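Local coordinates for extracellular solute-binding protein, family 1 (Trichodesmium erythraeum IMS101, PDB 6G7N) that binds ferric iron, here with D-amino acids as companion ligands, and probably delivers it to an ABC transporter for uptake, at residues Gly61-Ala66 and Lys93-Phe98; Asn139-Ser144 and Asn195-Ala200; His230-Gly235 and Ser297-Leu302; Ile263-Glu266 and Tyr271-Val274. All blocks are in the same frame, centred on the assembly; numbering follows the deposited sequence. Where two conformers were deposited one is given.

Contact 1 (Gly61-Ala66 and Lys93-Phe98); sequences GRLWRA and KLWFGF
Trp95 holds CG between its backbone N and its carbonyl carbon (chi1 47°), a rotation that turns one face of the indole toward Leu63 of helix 60-68. Leu63, with CG anti to its carbonyl carbon (chi1 -70°), presents CB to that face. The carbon sits 3.7 Å from the centroid of the Trp95 five-membered ring and 10° off the ring normal, which makes the meeting a CH-pi contact. Both methyl groups extend it: Leu63 CD1 reaches to 4.0 Å from Trp95 CE3 on the benzene side, and Leu63 CD2 packs 4.1 Å from Trp95 CB. At the pyrrole side the helix backbone joins in, Leu63 O lying 3.6 Å from Trp95 CD1. The indole N-H is spent on Gln67 OE1, one helical turn beyond Leu63, and this bond helps fix how the ring is turned. Ser297 of helix 297-301 also touches the indole, which is buried. With a leucine in place of Trp95, Gln67 would probably be left without its indole donor and a gap would be likely to open beside Leu63 CB. The indole thus packs helix 60-68 against the chain leading into strand 96-108 of the mixed sheet, a helix-on-sheet layer of the alpha/beta fold of a solute-binding protein.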
loop_
_atom_site.group_PDB
_atom_site.type_symbol
_atom_site.label_atom_id
_atom_site.label_comp_id
_atom_site.label_asym_id
_atom_site.label_seq_id
_atom_site.Cartn_x
_atom_site.Cartn_y
_atom_site.Cartn_z
ATOM N N GLY A 61 4.900 -4.832 3.899
ATOM C CA GLY A 61 6.246 -5.390 3.778
ATOM C C GLY A 61 7.312 -4.544 4.452
ATOM O O GLY A 61 8.272 -5.099 5.045
ATOM N N ARG A 62 7.204 -3.214 4.346
ATOM C CA ARG A 62 8.171 -2.311 5.016
ATOM C C ARG A 62 7.936 -2.290 6.524
ATOM O O ARG A 62 8.894 -2.230 7.294
ATOM C CB ARG A 62 8.127 -0.860 4.499
ATOM C CG ARG A 62 8.521 -0.598 3.048
ATOM C CD ARG A 62 8.891 0.869 2.791
ATOM N NE ARG A 62 9.263 1.189 1.403
ATOM C CZ ARG A 62 8.428 1.628 0.462
ATOM N NH1 ARG A 62 8.879 1.904 -0.762
ATOM N NH2 ARG A 62 7.141 1.800 0.730
ATOM N N LEU A 63 6.679 -2.315 6.964
ATOM C CA LEU A 63 6.390 -2.360 8.395
ATOM C C LEU A 63 6.940 -3.645 9.014
ATOM O O LEU A 63 7.483 -3.622 10.117
ATOM C CB LEU A 63 4.891 -2.186 8.631
ATOM C CG LEU A 63 4.411 -0.766 8.318
ATOM C CD1 LEU A 63 2.899 -0.731 8.139
ATOM C CD2 LEU A 63 4.828 0.224 9.387
ATOM N N TRP A 64 6.829 -4.739 8.290
ATOM C CA TRP A 64 7.413 -5.999 8.723
ATOM C C TRP A 64 8.987 -5.908 8.887
ATOM O O TRP A 64 9.583 -6.376 9.853
ATOM C CB TRP A 64 7.046 -7.131 7.767
ATOM C CG TRP A 64 7.625 -8.460 8.150
ATOM C CD1 TRP A 64 8.836 -8.963 7.758
ATOM C CD2 TRP A 64 7.021 -9.459 8.968
ATOM N NE1 TRP A 64 9.018 -10.195 8.289
ATOM C CE2 TRP A 64 7.928 -10.538 9.039
ATOM C CE3 TRP A 64 5.805 -9.557 9.641
ATOM C CZ2 TRP A 64 7.658 -11.688 9.765
ATOM C CZ3 TRP A 64 5.529 -10.722 10.340
ATOM C CH2 TRP A 64 6.449 -11.762 10.389
ATOM N N ARG A 65 9.571 -5.263 7.881
ATOM C CA ARG A 65 11.047 -5.021 7.984
ATOM C C ARG A 65 11.405 -4.179 9.219
ATOM O O ARG A 65 12.391 -4.458 9.907
ATOM C CB ARG A 65 11.534 -4.330 6.717
ATOM C CG ARG A 65 11.566 -5.225 5.480
ATOM C CD ARG A 65 11.909 -4.511 4.172
ATOM N NE ARG A 65 11.924 -5.417 3.006
ATOM C CZ ARG A 65 12.002 -5.024 1.730
ATOM N NH1 ARG A 65 12.046 -3.726 1.410
ATOM N NH2 ARG A 65 12.041 -5.936 0.753
ATOM N N ALA A 66 10.577 -3.193 9.549
ATOM C CA ALA A 66 10.784 -2.398 10.774
ATOM C C ALA A 66 10.684 -3.280 12.005
ATOM O O ALA A 66 11.504 -3.198 12.924
ATOM C CB ALA A 66 9.808 -1.229 10.824
ATOM N N LYS A 93 0.791 -6.744 17.325
ATOM C CA LYS A 93 0.495 -5.395 17.814
ATOM C C LYS A 93 1.665 -4.440 17.693
ATOM O O LYS A 93 1.744 -3.431 18.392
ATOM C CB LYS A 93 -0.100 -5.387 19.220
ATOM C CG LYS A 93 -1.243 -6.369 19.428
ATOM C CD LYS A 93 -2.487 -6.060 18.586
ATOM C CE LYS A 93 -3.642 -7.034 18.854
ATOM N NZ LYS A 93 -3.338 -8.401 18.373
ATOM N N LEU A 94 2.546 -4.717 16.742
ATOM C CA LEU A 94 3.730 -3.895 16.508
ATOM C C LEU A 94 3.495 -2.711 15.575
ATOM O O LEU A 94 4.235 -1.727 15.623
ATOM C CB LEU A 94 4.883 -4.758 16.006
ATOM C CG LEU A 94 5.423 -5.745 17.041
ATOM C CD1 LEU A 94 6.274 -6.786 16.352
ATOM C CD2 LEU A 94 6.219 -5.022 18.127
ATOM N N TRP A 95 2.479 -2.812 14.717
ATOM C CA TRP A 95 2.169 -1.772 13.764
ATOM C C TRP A 95 0.725 -1.963 13.326
ATOM O O TRP A 95 0.126 -3.020 13.521
ATOM C CB TRP A 95 3.150 -1.757 12.561
ATOM C CG TRP A 95 3.407 -3.088 11.946
ATOM C CD1 TRP A 95 4.519 -3.858 12.183
ATOM C CD2 TRP A 95 2.583 -3.835 11.036
ATOM N NE1 TRP A 95 4.435 -5.043 11.484
ATOM C CE2 TRP A 95 3.247 -5.056 10.796
ATOM C CE3 TRP A 95 1.320 -3.608 10.435
ATOM C CZ2 TRP A 95 2.700 -6.041 9.995
ATOM C CZ3 TRP A 95 0.784 -4.594 9.657
ATOM C CH2 TRP A 95 1.461 -5.789 9.430
ATOM N N PHE A 96 0.219 -0.914 12.697
ATOM C CA PHE A 96 -1.220 -0.765 12.434
ATOM C C PHE A 96 -1.409 -0.014 11.135
ATOM O O PHE A 96 -0.727 0.974 10.882
ATOM C CB PHE A 96 -1.867 0.062 13.576
ATOM C CG PHE A 96 -1.667 -0.538 14.945
ATOM C CD1 PHE A 96 -0.490 -0.275 15.661
ATOM C CD2 PHE A 96 -2.580 -1.431 15.494
ATOM C CE1 PHE A 96 -0.252 -0.872 16.885
ATOM C CE2 PHE A 96 -2.322 -2.038 16.721
ATOM C CZ PHE A 96 -1.167 -1.755 17.396
ATOM N N GLY A 97 -2.404 -0.432 10.345
ATOM C CA GLY A 97 -2.799 0.343 9.182
ATOM C C GLY A 97 -3.736 1.492 9.509
ATOM O O GLY A 97 -4.646 1.328 10.292
ATOM N N PHE A 98 -3.496 2.618 8.824
ATOM C CA PHE A 98 -4.321 3.811 8.977
ATOM C C PHE A 98 -4.986 4.274 7.691
ATOM O O PHE A 98 -5.993 4.975 7.759
ATOM C CB PHE A 98 -3.545 4.946 9.629
ATOM C CG PHE A 98 -3.090 4.589 11.028
ATOM C CD1 PHE A 98 -3.972 4.613 12.091
ATOM C CD2 PHE A 98 -1.799 4.182 11.281
ATOM C CE1 PHE A 98 -3.570 4.232 13.358
ATOM C CE2 PHE A 98 -1.397 3.771 12.544
ATOM C CZ PHE A 98 -2.279 3.812 13.585
#

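Contact 2 (Asn139-Ser144 and Asn195-Ala200); sequences NIYNQS and NSYYLA. With FE (Fe (III) ion), chain E; DAL (D-alanine), chain C.
The helix that brings Tyr141 to the iron, facing Tyr197 and Tyr198, is capped at its start by Asn139, whose OD1 accepts the backbone N-H of Asn142 at 3.1 Å. Two residues after this N-cap, Tyr141 sends its ring across to the second helix. Asn195 ND2 stands 3.2 Å above the plane of that ring, over its centre, with ring and amide planes 50° apart. The same amide donates a nearly straight bond (163°) from Asn195 ND2 to Tyr197 OH at 3.0 Å, so a second-shell group steadies one ligand while covering the face of another. Tyr141 OH, Tyr197 OH and Tyr198 OH each bind the ferric ion at about 2.0 Å; their oxygens are brought close by the shared metal and not by hydrogen bonds, and probably bind as phenolates. Neighbouring tyrosines at the start of a helix, joined by another from the start of an adjacent helix, are a hallmark of ferric-binding proteins of the periplasmic binding protein superfamily. D-alanine chelates the metal through N at 2.2 Å and O at 2.1 Å from the iron. Tyr197, its CG between backbone N and carbonyl carbon (chi1 59°), swings its hydroxyl back to the ion and meets it at the ring edge, in plane, while its CE1 lies 3.2 Å above the Tyr198 ring, toward the rim. Further along, Asn142 is held by Arg103 and by the carbonyl of Ser136, and Arg103 also makes a weak bond to Asn195 OD1. At Ser144 the hydroxyl turns to Asp59.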
loop_
_atom_site.group_PDB
_atom_site.type_symbol
_atom_site.label_atom_id
_atom_site.label_comp_id
_atom_site.label_asym_id
_atom_site.label_seq_id
_atom_site.Cartn_x
_atom_site.Cartn_y
_atom_site.Cartn_z
ATOM N N ASN A 139 10.211 -3.240 -6.589
ATOM C CA ASN A 139 9.157 -2.478 -5.944
ATOM C C ASN A 139 8.413 -3.307 -4.884
ATOM O O ASN A 139 7.982 -4.428 -5.136
ATOM C CB ASN A 139 8.194 -2.002 -7.018
ATOM C CG ASN A 139 6.919 -1.448 -6.432
ATOM O OD1 ASN A 139 5.870 -2.097 -6.471
ATOM N ND2 ASN A 139 6.989 -0.246 -5.877
ATOM N N ILE A 140 8.259 -2.714 -3.696
ATOM C CA ILE A 140 7.625 -3.401 -2.574
ATOM C C ILE A 140 6.170 -3.784 -2.851
ATOM O O ILE A 140 5.726 -4.816 -2.367
ATOM C CB ILE A 140 7.773 -2.559 -1.263
ATOM C CG1 ILE A 140 7.396 -3.369 -0.020
ATOM C CG2 ILE A 140 6.908 -1.300 -1.310
ATOM C CD1 ILE A 140 8.356 -4.463 0.344
ATOM N N TYR A 141 5.430 -2.971 -3.618
ATOM C CA TYR A 141 4.040 -3.312 -3.883
ATOM C C TYR A 141 3.933 -4.656 -4.609
ATOM O O TYR A 141 3.069 -5.488 -4.317
ATOM C CB TYR A 141 3.317 -2.251 -4.695
ATOM C CG TYR A 141 3.523 -0.808 -4.277
ATOM C CD1 TYR A 141 3.598 -0.447 -2.925
ATOM C CD2 TYR A 141 3.596 0.201 -5.215
ATOM C CE1 TYR A 141 3.776 0.871 -2.552
ATOM C CE2 TYR A 141 3.753 1.543 -4.851
ATOM C CZ TYR A 141 3.824 1.884 -3.520
ATOM O OH TYR A 141 4.012 3.182 -3.155
ATOM N N ASN A 142 4.809 -4.831 -5.602
ATOM C CA ASN A 142 4.858 -6.071 -6.353
ATOM C C ASN A 142 5.341 -7.233 -5.484
ATOM O O ASN A 142 4.817 -8.344 -5.589
ATOM C CB ASN A 142 5.816 -5.926 -7.538
ATOM C CG ASN A 142 5.232 -5.145 -8.686
ATOM O OD1 ASN A 142 4.006 -4.994 -8.807
ATOM N ND2 ASN A 142 6.113 -4.683 -9.598
ATOM N N GLN A 143 6.366 -6.998 -4.672
ATOM C CA GLN A 143 6.845 -8.040 -3.777
ATOM C C GLN A 143 5.709 -8.518 -2.856
ATOM O O GLN A 143 5.526 -9.718 -2.644
ATOM C CB GLN A 143 8.040 -7.554 -2.973
ATOM C CG GLN A 143 9.269 -7.311 -3.828
ATOM C CD GLN A 143 10.376 -6.581 -3.116
ATOM O OE1 GLN A 143 10.297 -6.308 -1.926
ATOM N NE2 GLN A 143 11.410 -6.230 -3.857
ATOM N N SER A 144 4.914 -7.571 -2.340
ATOM C CA SER A 144 3.832 -7.933 -1.448
ATOM C C SER A 144 2.714 -8.705 -2.154
ATOM O O SER A 144 2.153 -9.645 -1.595
ATOM C CB SER A 144 3.295 -6.681 -0.728
ATOM O OG SER A 144 4.265 -6.283 0.239
ATOM N N ASN A 195 -1.345 0.532 -8.018
ATOM C CA ASN A 195 -2.191 0.828 -6.866
ATOM C C ASN A 195 -3.317 1.789 -7.269
ATOM O O ASN A 195 -3.114 2.713 -8.061
ATOM C CB ASN A 195 -1.373 1.409 -5.708
ATOM C CG ASN A 195 -0.471 0.403 -5.015
ATOM O OD1 ASN A 195 -0.650 -0.817 -5.155
ATOM N ND2 ASN A 195 0.492 0.911 -4.251
ATOM N N SER A 196 -4.466 1.571 -6.639
ATOM C CA SER A 196 -5.694 2.305 -6.894
ATOM C C SER A 196 -5.517 3.827 -6.859
ATOM O O SER A 196 -6.067 4.549 -7.712
ATOM C CB SER A 196 -6.729 1.854 -5.833
ATOM O OG SER A 196 -6.219 1.941 -4.494
ATOM N N TYR A 197 -4.784 4.317 -5.859
ATOM C CA TYR A 197 -4.664 5.743 -5.652
ATOM C C TYR A 197 -3.927 6.455 -6.774
ATOM O O TYR A 197 -4.065 7.675 -6.902
ATOM C CB TYR A 197 -4.048 6.055 -4.268
ATOM C CG TYR A 197 -2.684 5.481 -4.050
ATOM C CD1 TYR A 197 -1.536 6.132 -4.457
ATOM C CD2 TYR A 197 -2.522 4.252 -3.421
ATOM C CE1 TYR A 197 -0.277 5.577 -4.240
ATOM C CE2 TYR A 197 -1.270 3.685 -3.212
ATOM C CZ TYR A 197 -0.133 4.318 -3.657
ATOM O OH TYR A 197 1.092 3.728 -3.516
ATOM N N TYR A 198 -3.142 5.745 -7.585
ATOM C CA TYR A 198 -2.444 6.407 -8.689
ATOM C C TYR A 198 -3.414 6.795 -9.806
ATOM O O TYR A 198 -3.202 7.809 -10.484
ATOM C CB TYR A 198 -1.283 5.560 -9.236
ATOM C CG TYR A 198 -0.132 5.423 -8.279
ATOM C CD1 TYR A 198 0.629 6.519 -7.897
ATOM C CD2 TYR A 198 0.182 4.193 -7.717
ATOM C CE1 TYR A 198 1.674 6.382 -7.015
ATOM C CE2 TYR A 198 1.225 4.059 -6.820
ATOM C CZ TYR A 198 1.962 5.157 -6.457
ATOM O OH TYR A 198 2.983 5.032 -5.544
ATOM N N LEU A 199 -4.457 5.999 -10.037
ATOM C CA LEU A 199 -5.454 6.401 -11.015
ATOM C C LEU A 199 -6.278 7.573 -10.480
ATOM O O LEU A 199 -6.540 8.544 -11.210
ATOM C CB LEU A 199 -6.347 5.232 -11.418
ATOM C CG LEU A 199 -7.361 5.537 -12.501
ATOM C CD1 LEU A 199 -6.721 5.995 -13.820
ATOM C CD2 LEU A 199 -8.242 4.325 -12.756
ATOM N N ALA A 200 -6.673 7.484 -9.207
ATOM C CA ALA A 200 -7.359 8.598 -8.563
ATOM C C ALA A 200 -6.584 9.909 -8.628
ATOM O O ALA A 200 -7.151 10.989 -8.830
ATOM C CB ALA A 200 -7.713 8.224 -7.151
HETATM FE FE FE E . 2.842 4.684 -3.589
HETATM N N DAL C . 4.542 6.033 -3.102
HETATM C CA DAL C . 4.035 7.083 -2.158
HETATM C CB DAL C . 5.134 7.511 -1.198
HETATM C C DAL C . 2.799 6.670 -1.427
HETATM O O DAL C . 2.275 5.599 -1.792
HETATM O OXT DAL C . 2.373 7.422 -0.508
#

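Contact 3 (His230-Gly235 and Ser297-Leu302); sequences HVNISG and SVYGKL
Strand 231-235 passes the short helix 297-301 with the CA atoms of Asn232 and Tyr299 8.9 Å apart, a separation that the Tyr299 side chain spans in the conformer described, one of two deposited. Its hydroxyl donates to the carbonyl of Val231, with Tyr299 OH 2.6 Å from Val231 O, in the carbonyl plane. A water donates to Tyr299 OH at 2.6 Å and accepts from Val231 N, so the hydroxyl is tied to both ends of one strand residue. His230, with CG anti to its backbone N (chi1 175°), brings CE1 3.2 Å above one face of the Tyr299 ring, toward the rim; the two rings meet obliquely, their planes at 33°. Asn232 slides past in the opposite direction, its ND2 3.4 Å from Tyr299 CD2. Its OD1 lies in the ring plane at the edge and accepts from the backbone N of Ile233 and Ala60, while ND2 bonds weakly to Asp59. Replacing Asn232 by alanine removes the amide, and Ala60 N would probably lose this acceptor and the Tyr299 ring a neighbour. With its hydroxyl both giving and receiving a short hydrogen bond, the buried tyrosine can join helix to strand without leaving its polar end unmatched.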
loop_
_atom_site.group_PDB
_atom_site.type_symbol
_atom_site.label_atom_id
_atom_site.label_comp_id
_atom_site.label_asym_id
_atom_site.label_seq_id
_atom_site.Cartn_x
_atom_site.Cartn_y
_atom_site.Cartn_z
ATOM N N HIS A 230 -6.489 -7.899 -3.358
ATOM C CA HIS A 230 -5.286 -7.651 -2.539
ATOM C C HIS A 230 -5.265 -6.186 -2.100
ATOM O O HIS A 230 -5.189 -5.275 -2.954
ATOM C CB HIS A 230 -4.063 -7.984 -3.369
ATOM C CG HIS A 230 -2.762 -7.668 -2.713
ATOM N ND1 HIS A 230 -2.083 -8.550 -1.913
ATOM C CD2 HIS A 230 -1.981 -6.555 -2.775
ATOM C CE1 HIS A 230 -0.940 -7.988 -1.537
ATOM N NE2 HIS A 230 -0.840 -6.780 -2.047
ATOM N N VAL A 231 -5.345 -5.988 -0.787
ATOM C CA VAL A 231 -5.241 -4.682 -0.182
ATOM C C VAL A 231 -3.982 -4.594 0.648
ATOM O O VAL A 231 -3.466 -5.577 1.188
ATOM C CB VAL A 231 -6.511 -4.293 0.609
ATOM C CG1 VAL A 231 -7.696 -4.191 -0.348
ATOM C CG2 VAL A 231 -6.814 -5.231 1.756
ATOM N N ASN A 232 -3.506 -3.373 0.792
ATOM C CA ASN A 232 -2.292 -3.118 1.581
ATOM C C ASN A 232 -2.478 -1.782 2.280
ATOM O O ASN A 232 -3.534 -1.144 2.118
ATOM C CB ASN A 232 -1.067 -3.215 0.652
ATOM C CG ASN A 232 0.241 -3.593 1.340
ATOM O OD1 ASN A 232 0.441 -3.338 2.542
ATOM N ND2 ASN A 232 1.173 -4.181 0.571
ATOM N N ILE A 233 -1.488 -1.370 3.086
ATOM C CA ILE A 233 -1.703 -0.267 4.022
ATOM C C ILE A 233 -0.609 0.781 3.965
ATOM O O ILE A 233 0.558 0.505 3.655
ATOM C CB ILE A 233 -1.816 -0.796 5.475
ATOM C CG1 ILE A 233 -0.617 -1.664 5.879
ATOM C CG2 ILE A 233 -3.119 -1.543 5.653
ATOM C CD1 ILE A 233 -0.507 -1.897 7.377
ATOM N N SER A 234 -1.019 2.002 4.349
ATOM C CA SER A 234 -0.149 3.009 4.936
ATOM C C SER A 234 -0.293 2.854 6.443
ATOM O O SER A 234 -1.415 2.761 6.929
ATOM C CB SER A 234 -0.605 4.430 4.551
ATOM O OG SER A 234 -0.527 4.683 3.171
ATOM N N GLY A 235 0.801 2.794 7.187
ATOM C CA GLY A 235 0.650 2.500 8.604
ATOM C C GLY A 235 1.836 2.878 9.433
ATOM O O GLY A 235 2.758 3.535 8.986
ATOM N N SER A 297 0.439 -8.829 7.380
ATOM C CA SER A 297 1.781 -9.255 7.824
ATOM C C SER A 297 2.352 -10.392 6.984
ATOM O O SER A 297 3.564 -10.511 6.892
ATOM C CB SER A 297 1.797 -9.658 9.288
ATOM O OG SER A 297 1.075 -10.839 9.535
ATOM N N VAL A 298 1.488 -11.220 6.390
ATOM C CA VAL A 298 1.945 -12.301 5.496
ATOM C C VAL A 298 2.845 -11.758 4.398
ATOM O O VAL A 298 3.768 -12.437 3.928
ATOM C CB VAL A 298 0.704 -13.022 4.883
ATOM C CG1 VAL A 298 1.081 -13.896 3.711
ATOM C CG2 VAL A 298 0.002 -13.821 5.971
ATOM N N TYR A 299 2.542 -10.536 3.944
ATOM C CA TYR A 299 3.288 -9.918 2.826
ATOM C C TYR A 299 4.721 -9.722 3.179
ATOM O O TYR A 299 5.631 -9.859 2.357
ATOM C CB TYR A 299 2.792 -8.520 2.456
ATOM C CG TYR A 299 1.342 -8.402 2.135
ATOM C CD1 TYR A 299 0.569 -9.522 1.876
ATOM C CD2 TYR A 299 0.729 -7.157 2.138
ATOM C CE1 TYR A 299 -0.795 -9.413 1.656
ATOM C CE2 TYR A 299 -0.623 -7.042 1.879
ATOM C CZ TYR A 299 -1.380 -8.177 1.641
ATOM O OH TYR A 299 -2.728 -8.086 1.417
ATOM N N GLY A 300 4.956 -9.342 4.426
ATOM C CA GLY A 300 6.324 -9.225 4.948
ATOM C C GLY A 300 6.964 -10.559 5.237
ATOM O O GLY A 300 8.122 -10.803 4.873
ATOM N N LYS A 301 6.217 -11.410 5.903
ATOM C CA LYS A 301 6.746 -12.781 6.179
ATOM C C LYS A 301 7.297 -13.518 4.945
ATOM O O LYS A 301 8.341 -14.201 5.012
ATOM C CB LYS A 301 5.664 -13.619 6.842
ATOM C CG LYS A 301 6.146 -14.916 7.387
ATOM C CD LYS A 301 5.116 -15.569 8.273
ATOM C CE LYS A 301 5.705 -16.822 8.907
ATOM N NZ LYS A 301 4.955 -17.286 10.115
ATOM N N LEU A 302 6.607 -13.331 3.815
ATOM C CA LEU A 302 7.014 -14.006 2.578
ATOM C C LEU A 302 7.710 -13.087 1.583
ATOM O O LEU A 302 7.883 -13.452 0.422
ATOM C CB LEU A 302 5.821 -14.678 1.934
ATOM C CG LEU A 302 5.385 -15.907 2.699
ATOM C CD1 LEU A 302 4.030 -16.351 2.222
ATOM C CD2 LEU A 302 6.422 -17.020 2.522
HETATM O O HOH W 1 -5.287 -8.491 1.000
#

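Contact 4 (Ile263-Glu266 and Tyr271-Val274); sequences IFSE and YPVV
Ser265, near the end of helix 258-266, presses its hydroxymethyl group against the backbone joining Tyr271 to Pro272. In the conformer described, one of two deposited, OG lies 3.3 Å from Pro272 CA and 3.5 Å from Tyr271 O. Ser265 CB adds to the fit, 3.8 Å from Tyr271 C, while of the proline's side-chain carbons CB is the nearest, 4.0 Å from Ser265 OG. Pro272 N has no hydrogen to offer, and no hydrogen bond joins the two segments. What positions the serine is its own helix: with OG anti to the carbonyl carbon and beside the backbone N (chi1 -53°), the hydroxyl can bond to the carbonyl of Gln261, one turn earlier. Gln261 reaches the second segment as well, its OE1 accepting the backbone N-H groups of both Val273 and Val274. Farther out, Tyr271 turns away from the serine to an edge-to-face meeting with Phe289, and its backbone bonds to Lys100 in the sheet. On the helix side, Phe264 makes a cation-pi contact with Arg9 of the ligand pocket, to which its carbonyl also bonds. The four-residue connection between helix 258-266 and the short strand 271-272, which pairs antiparallel with strand 96-108, includes Asn268 of the same pocket. Since the serine spends its hydroxyl within its own helix, its meeting with Pro272 rests on shape and van der Waals fit, and Gln261 supplies polar ties that link the helix to the chain after Pro272.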
loop_
_atom_site.group_PDB
_atom_site.type_symbol
_atom_site.label_atom_id
_atom_site.label_comp_id
_atom_site.label_asym_id
_atom_site.label_seq_id
_atom_site.Cartn_x
_atom_site.Cartn_y
_atom_site.Cartn_z
ATOM N N ILE A 263 -8.921 12.991 6.618
ATOM C CA ILE A 263 -7.808 13.813 6.173
ATOM C C ILE A 263 -6.638 12.940 5.722
ATOM O O ILE A 263 -6.048 13.193 4.659
ATOM C CB ILE A 263 -7.340 14.743 7.301
ATOM C CG1 ILE A 263 -8.406 15.794 7.639
ATOM C CG2 ILE A 263 -6.023 15.419 6.933
ATOM C CD1 ILE A 263 -8.210 16.487 8.969
ATOM N N PHE A 264 -6.313 11.920 6.504
ATOM C CA PHE A 264 -5.146 11.106 6.208
ATOM C C PHE A 264 -5.361 10.300 4.936
ATOM O O PHE A 264 -4.455 10.207 4.093
ATOM C CB PHE A 264 -4.851 10.181 7.386
ATOM C CG PHE A 264 -3.612 9.357 7.211
ATOM C CD1 PHE A 264 -2.347 9.937 7.173
ATOM C CD2 PHE A 264 -3.712 7.983 7.001
ATOM C CE1 PHE A 264 -1.221 9.155 7.000
ATOM C CE2 PHE A 264 -2.588 7.217 6.805
ATOM C CZ PHE A 264 -1.347 7.807 6.823
ATOM N N SER A 265 -6.527 9.671 4.794
ATOM C CA SER A 265 -6.768 8.844 3.614
ATOM C C SER A 265 -6.859 9.711 2.362
ATOM O O SER A 265 -6.248 9.419 1.325
ATOM C CB SER A 265 -8.022 7.974 3.804
ATOM O OG SER A 265 -7.956 7.229 5.014
ATOM N N GLU A 266 -7.611 10.803 2.440
ATOM C CA GLU A 266 -7.830 11.635 1.281
ATOM C C GLU A 266 -6.580 12.338 0.812
ATOM O O GLU A 266 -6.454 12.608 -0.390
ATOM C CB GLU A 266 -8.982 12.602 1.510
ATOM C CG GLU A 266 -10.295 11.848 1.620
ATOM C CD GLU A 266 -11.509 12.727 1.749
ATOM O OE1 GLU A 266 -11.394 13.984 1.713
ATOM O OE2 GLU A 266 -12.614 12.148 1.909
ATOM N N TYR A 271 -8.217 4.693 0.736
ATOM C CA TYR A 271 -9.436 4.389 1.474
ATOM C C TYR A 271 -9.159 4.475 2.965
ATOM O O TYR A 271 -8.080 4.118 3.427
ATOM C CB TYR A 271 -9.906 2.967 1.139
ATOM C CG TYR A 271 -10.257 2.730 -0.314
ATOM C CD1 TYR A 271 -11.543 2.987 -0.777
ATOM C CD2 TYR A 271 -9.326 2.280 -1.236
ATOM C CE1 TYR A 271 -11.879 2.811 -2.118
ATOM C CE2 TYR A 271 -9.659 2.102 -2.593
ATOM C CZ TYR A 271 -10.931 2.374 -3.018
ATOM O OH TYR A 271 -11.225 2.197 -4.373
ATOM N N PRO A 272 -10.161 4.854 3.766
ATOM C CA PRO A 272 -10.041 4.710 5.217
ATOM C C PRO A 272 -9.947 3.265 5.606
ATOM O O PRO A 272 -10.405 2.381 4.879
ATOM C CB PRO A 272 -11.364 5.294 5.766
ATOM C CG PRO A 272 -11.929 6.057 4.623
ATOM C CD PRO A 272 -11.502 5.344 3.395
ATOM N N VAL A 273 -9.343 2.985 6.775
ATOM C CA VAL A 273 -9.436 1.645 7.360
ATOM C C VAL A 273 -10.656 1.477 8.268
ATOM O O VAL A 273 -11.083 0.343 8.494
ATOM C CB VAL A 273 -8.158 1.209 8.109
ATOM C CG1 VAL A 273 -6.957 1.266 7.193
ATOM C CG2 VAL A 273 -7.941 2.009 9.375
ATOM N N VAL A 274 -11.200 2.588 8.791
ATOM C CA VAL A 274 -12.255 2.508 9.794
ATOM C C VAL A 274 -13.625 2.416 9.145
ATOM O O VAL A 274 -13.989 3.229 8.297
ATOM C CB VAL A 274 -12.152 3.684 10.764
ATOM C CG1 VAL A 274 -13.312 3.677 11.760
ATOM C CG2 VAL A 274 -10.827 3.700 11.496
#

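All four contacts are buried, yet their chemistry changes with place. Contact 2 lies nearest the chain centre and is built round a metal, whereas contact 1 and contact 4, farther out, join helices to the chain by van der Waals packing. Contact 3 stands between them in character, with a hydrogen-bonded tyrosine and a water. Contacts 1, 3 and 4 converge on one sheet: strands 96-108 and 231-239 are neighbours, and strand 271-272 flanks the former. Contacts 1 and 3 are also close, their centres about 8 Å apart, and Trp64 packs on helix 297-301. Ser144 carries the iron-binding helix of contact 2 against Asn232 and Tyr299 of contact 3.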